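Local coordinates for flagellar protein FlgA (Thermotoga maritima, PDB 3FRN) that probably acts as a periplasmic chaperone in assembly of the P-ring of the flagellar basal body, at residues Thr52-Pro55 with Glu56-Phe59; Arg191-Lys194 with Glu195-Leu199. One frame throughout, in Å; residues are numbered along the deposited sequence.

Contact 1 of 2, residues Thr52-Pro55 with Glu56-Phe59; sequences TKFP and EYDF
CB of Phe-54 rests against the edge of the Tyr-57 ring, 3.7 Å from CD2 and close to the plane of that ring; it is this CB, not the phenylalanine ring, that meets the tyrosine edge. Further out, CD2 of Phe-54 comes within 4.1 Å of CZ of Phe-59, the two side chains meeting obliquely. CB of Lys-53 lies on one face of the Phe-54 ring, off-centre toward the rim.

The backbone here is a type I beta turn from Phe-54 to Tyr-57. It takes the chain out of helix 47-53, which Phe-54 is the first residue to leave, and into strand 58-60, the partner of strand 4-6 in a two-stranded parallel sheet of the N-terminal domain. The turn carries no hydrogen bond between its ends: Phe-54 O and Tyr-57 N stand 3.5 Å apart.

Polar groups meet mostly carbon. Glu-56 runs alongside Pro-55; its CG sits between the backbone N and the carbonyl carbon (chi1 50°), and a bend at chi2 (-84°) folds the carboxylate back over the turn. OE1 then rests 3.3 Å from CD of Pro-55, while OE2 approaches CA of Phe-54 at 3.3 Å. The carbonyl O of Phe-54 faces the edge of the Phe-59 ring, 3.9 Å from CE2. From elsewhere in the chain, Leu-20 and Leu-34 pack against Phe-54, and Leu-5 and Leu-50 against Phe-59.

Contact 2 of 2, residues Arg191-Lys194 with Glu195-Leu199; sequences RYLK and EGTVL
Thr-197 reaches back across a tight turn to the carbonyl of Lys-194, and its side chain is worth following outward. CB is already 3.3 Å from Lys-194 O. From there the two branches part. OG1, anti to the carbonyl carbon of its own residue, gives its proton to Lys-194 O at 2.7 Å; it comes in at a C=O...O angle of 139°, tilted 24° from the carbonyl plane. CG2, the methyl, takes the place anti to the backbone N and meets CG of Leu-193 at 3.9 Å, the two side chains roughly perpendicular.

The same carbonyl also receives the backbone N of Thr-197, but weakly, at 3.3 Å with an N-H...O angle of 147°. That closes a type II beta turn from Lys-194 to Thr-197. Gly-196 stands at its third position with positive phi, where a CB would be pressed against the carbonyl O of Glu-195, a conformation that suits a residue without CB.

Beyond the turn, CD2 of Leu-193 lies 4.2 Å from CD1 of Leu-199, and both leucines rest on Leu-148, at the end of the long strand 132-148. Asn-151 OD1 accepts a hydrogen bond from the backbone N of Glu-195, fixing the turn from outside.

A valine in place of Thr-197 has no hydroxyl and would probably leave Lys-194 O with just the weak backbone bond from across the turn. Two donors from one residue thus converge on a single carbonyl oxygen, and the short hydroxyl bond probably supplements the weak backbone bond in holding the turn closed.

In the fold
Contact 1 comes first along the chain and closes well before contact 2 opens. Their centres are 40 Å apart and their nearest atoms about 29 Å, so neither touches the other, and they share no helix, strand or sheet. Residues 52-59 join helix 47-53 to strand 58-60 in the N-terminal domain. Residues 191-199 lie in the loop between strands 188-189 and 204-205, within the SAF region, and run against strand 132-148. That strand belongs to the five-stranded antiparallel sheet that also contains strands 93-101 and 111-118 of the HotDog-like range. The two turns thus belong to separate parts of an elongated, multidomain chain.

Contact 1 of 2, residues Thr52-Pro55 with Glu56-Phe59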
loop_
_atom_site.group_PDB
_atom_site.type_symbol
_atom_site.label_atom_id
_atom_site.label_comp_id
_atom_site.label_asym_id
_atom_site.label_seq_id
_atom_site.Cartn_x
_atom_site.Cartn_y
_atom_site.Cartn_z
ATOM N N THR A 52 26.037 8.363 -4.112
ATOM C CA THR A 52 26.116 9.793 -4.412
ATOM C C THR A 52 27.159 10.508 -3.553
ATOM O O THR A 52 27.997 11.252 -4.076
ATOM C CB THR A 52 24.757 10.489 -4.203
ATOM O OG1 THR A 52 23.712 9.680 -4.750
ATOM C CG2 THR A 52 24.743 11.856 -4.884
ATOM N N LYS A 53 27.096 10.285 -2.242
ATOM C CA LYS A 53 27.984 10.950 -1.292
ATOM C C LYS A 53 29.399 10.395 -1.355
ATOM O O LYS A 53 30.365 11.150 -1.495
ATOM C CB LYS A 53 27.436 10.827 0.134
ATOM C CG LYS A 53 26.074 11.465 0.346
ATOM C CD LYS A 53 26.142 12.975 0.481
ATOM C CE LYS A 53 24.867 13.509 1.134
ATOM N NZ LYS A 53 24.848 14.994 1.122
ATOM N N PHE A 54 29.520 9.072 -1.268
ATOM C CA PHE A 54 30.830 8.419 -1.347
ATOM C C PHE A 54 30.879 7.384 -2.473
ATOM O O PHE A 54 30.753 6.186 -2.217
ATOM C CB PHE A 54 31.180 7.751 -0.011
ATOM C CG PHE A 54 30.719 8.523 1.193
ATOM C CD1 PHE A 54 31.460 9.597 1.669
ATOM C CD2 PHE A 54 29.542 8.174 1.851
ATOM C CE1 PHE A 54 31.040 10.314 2.777
ATOM C CE2 PHE A 54 29.108 8.885 2.961
ATOM C CZ PHE A 54 29.857 9.955 3.428
ATOM N N PRO A 55 31.064 7.839 -3.726
ATOM C CA PRO A 55 31.127 6.923 -4.866
ATOM C C PRO A 55 32.437 6.141 -4.933
ATOM O O PRO A 55 32.553 5.197 -5.716
ATOM C CB PRO A 55 31.030 7.865 -6.066
ATOM C CG PRO A 55 31.614 9.139 -5.584
ATOM C CD PRO A 55 31.210 9.245 -4.148
ATOM N N GLU A 56 33.407 6.545 -4.119
ATOM C CA GLU A 56 34.739 5.946 -4.116
ATOM C C GLU A 56 34.830 4.710 -3.222
ATOM O O GLU A 56 35.759 3.916 -3.355
ATOM C CB GLU A 56 35.802 6.985 -3.723
ATOM C CG GLU A 56 35.496 7.791 -2.450
ATOM C CD GLU A 56 34.594 8.998 -2.689
ATOM O OE1 GLU A 56 34.513 9.475 -3.841
ATOM O OE2 GLU A 56 33.968 9.475 -1.722
ATOM N N TYR A 57 33.863 4.552 -2.322
ATOM C CA TYR A 57 33.818 3.402 -1.419
ATOM C C TYR A 57 32.722 2.409 -1.790
ATOM O O TYR A 57 31.702 2.786 -2.367
ATOM C CB TYR A 57 33.627 3.867 0.027
ATOM C CG TYR A 57 34.714 4.802 0.484
ATOM C CD1 TYR A 57 36.000 4.332 0.721
ATOM C CD2 TYR A 57 34.462 6.157 0.665
ATOM C CE1 TYR A 57 37.008 5.183 1.128
ATOM C CE2 TYR A 57 35.464 7.021 1.074
ATOM C CZ TYR A 57 36.735 6.525 1.302
ATOM O OH TYR A 57 37.739 7.372 1.706
ATOM N N ASP A 58 32.953 1.138 -1.468
ATOM C CA ASP A 58 31.929 0.107 -1.577
ATOM C C ASP A 58 31.319 -0.146 -0.207
ATOM O O ASP A 58 31.931 0.142 0.824
ATOM C CB ASP A 58 32.498 -1.192 -2.155
ATOM C CG ASP A 58 32.524 -1.195 -3.676
ATOM O OD1 ASP A 58 32.770 -2.272 -4.268
ATOM O OD2 ASP A 58 32.298 -0.128 -4.285
ATOM N N PHE A 59 30.106 -0.682 -0.203
ATOM C CA PHE A 59 29.373 -0.882 1.038
ATOM C C PHE A 59 28.752 -2.263 1.099
ATOM O O PHE A 59 28.169 -2.739 0.124
ATOM C CB PHE A 59 28.301 0.196 1.212
ATOM C CG PHE A 59 28.863 1.570 1.463
ATOM C CD1 PHE A 59 29.221 1.965 2.750
ATOM C CD2 PHE A 59 29.044 2.467 0.412
ATOM C CE1 PHE A 59 29.744 3.225 2.985
ATOM C CE2 PHE A 59 29.573 3.733 0.642
ATOM C CZ PHE A 59 29.921 4.113 1.931
#

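Contact 2 of 2, residues Arg191-Lys194 with Glu195-Leu199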
loop_
_atom_site.group_PDB
_atom_site.type_symbol
_atom_site.label_atom_id
_atom_site.label_comp_id
_atom_site.label_asym_id
_atom_site.label_seq_id
_atom_site.Cartn_x
_atom_site.Cartn_y
_atom_site.Cartn_z
ATOM N N ARG A 191 -10.087 -13.793 -13.976
ATOM C CA ARG A 191 -8.920 -14.167 -14.779
ATOM C C ARG A 191 -8.160 -15.427 -14.357
ATOM O O ARG A 191 -8.368 -15.986 -13.269
ATOM C CB ARG A 191 -7.942 -12.988 -14.947
ATOM C CG ARG A 191 -7.869 -12.008 -13.801
ATOM C CD ARG A 191 -7.180 -10.730 -14.258
ATOM N NE ARG A 191 -7.836 -10.166 -15.437
ATOM C CZ ARG A 191 -8.802 -9.251 -15.398
ATOM N NH1 ARG A 191 -9.234 -8.771 -14.236
ATOM N NH2 ARG A 191 -9.338 -8.808 -16.527
ATOM N N TYR A 192 -7.288 -15.869 -15.259
ATOM C CA TYR A 192 -6.302 -16.874 -14.937
ATOM C C TYR A 192 -5.125 -16.205 -14.231
ATOM O O TYR A 192 -4.398 -15.399 -14.821
ATOM C CB TYR A 192 -5.842 -17.611 -16.197
ATOM C CG TYR A 192 -4.677 -18.547 -15.963
ATOM C CD1 TYR A 192 -3.380 -18.174 -16.303
ATOM C CD2 TYR A 192 -4.872 -19.805 -15.397
ATOM C CE1 TYR A 192 -2.306 -19.027 -16.091
ATOM C CE2 TYR A 192 -3.807 -20.666 -15.176
ATOM C CZ TYR A 192 -2.528 -20.271 -15.527
ATOM O OH TYR A 192 -1.467 -21.121 -15.317
ATOM N N LEU A 193 -4.948 -16.548 -12.963
ATOM C CA LEU A 193 -3.874 -15.997 -12.153
ATOM C C LEU A 193 -2.955 -17.128 -11.708
ATOM O O LEU A 193 -3.400 -18.262 -11.531
ATOM C CB LEU A 193 -4.462 -15.267 -10.937
ATOM C CG LEU A 193 -4.859 -13.786 -10.977
ATOM C CD1 LEU A 193 -4.653 -13.134 -12.340
ATOM C CD2 LEU A 193 -6.293 -13.593 -10.487
ATOM N N LYS A 194 -1.670 -16.824 -11.554
ATOM C CA LYS A 194 -0.700 -17.813 -11.113
ATOM C C LYS A 194 -0.465 -17.643 -9.620
ATOM O O LYS A 194 -0.725 -16.581 -9.072
ATOM C CB LYS A 194 0.619 -17.659 -11.885
ATOM C CG LYS A 194 0.548 -17.998 -13.379
ATOM C CD LYS A 194 0.918 -19.448 -13.658
ATOM C CE LYS A 194 2.405 -19.620 -13.939
ATOM N NZ LYS A 194 2.726 -20.982 -14.475
ATOM N N GLU A 195 0.026 -18.693 -8.970
ATOM C CA GLU A 195 0.415 -18.644 -7.560
ATOM C C GLU A 195 1.363 -17.462 -7.298
ATOM O O GLU A 195 2.183 -17.112 -8.149
ATOM C CB GLU A 195 1.079 -19.978 -7.173
ATOM C CG GLU A 195 1.704 -20.026 -5.781
ATOM C CD GLU A 195 2.720 -21.152 -5.616
ATOM O OE1 GLU A 195 3.337 -21.228 -4.532
ATOM O OE2 GLU A 195 2.909 -21.956 -6.559
ATOM N N GLY A 196 1.232 -16.836 -6.131
ATOM C CA GLY A 196 2.078 -15.699 -5.769
ATOM C C GLY A 196 1.444 -14.354 -6.080
ATOM O O GLY A 196 1.921 -13.313 -5.632
ATOM N N THR A 197 0.364 -14.383 -6.854
ATOM C CA THR A 197 -0.348 -13.178 -7.243
ATOM C C THR A 197 -1.115 -12.597 -6.061
ATOM O O THR A 197 -1.978 -13.263 -5.481
ATOM C CB THR A 197 -1.312 -13.450 -8.427
ATOM O OG1 THR A 197 -0.559 -13.894 -9.566
ATOM C CG2 THR A 197 -2.085 -12.205 -8.805
ATOM N N VAL A 198 -0.770 -11.358 -5.714
ATOM C CA VAL A 198 -1.505 -10.557 -4.733
ATOM C C VAL A 198 -2.868 -10.265 -5.307
ATOM O O VAL A 198 -2.975 -9.675 -6.387
ATOM C CB VAL A 198 -0.812 -9.209 -4.458
ATOM C CG1 VAL A 198 -1.643 -8.355 -3.494
ATOM C CG2 VAL A 198 0.595 -9.428 -3.924
ATOM N N LEU A 199 -3.902 -10.682 -4.586
ATOM C CA LEU A 199 -5.267 -10.571 -5.063
ATOM C C LEU A 199 -5.695 -9.130 -4.928
ATOM O O LEU A 199 -5.387 -8.490 -3.933
ATOM C CB LEU A 199 -6.187 -11.501 -4.259
ATOM C CG LEU A 199 -6.968 -12.542 -5.065
ATOM C CD1 LEU A 199 -6.191 -12.970 -6.290
ATOM C CD2 LEU A 199 -7.278 -13.765 -4.223
#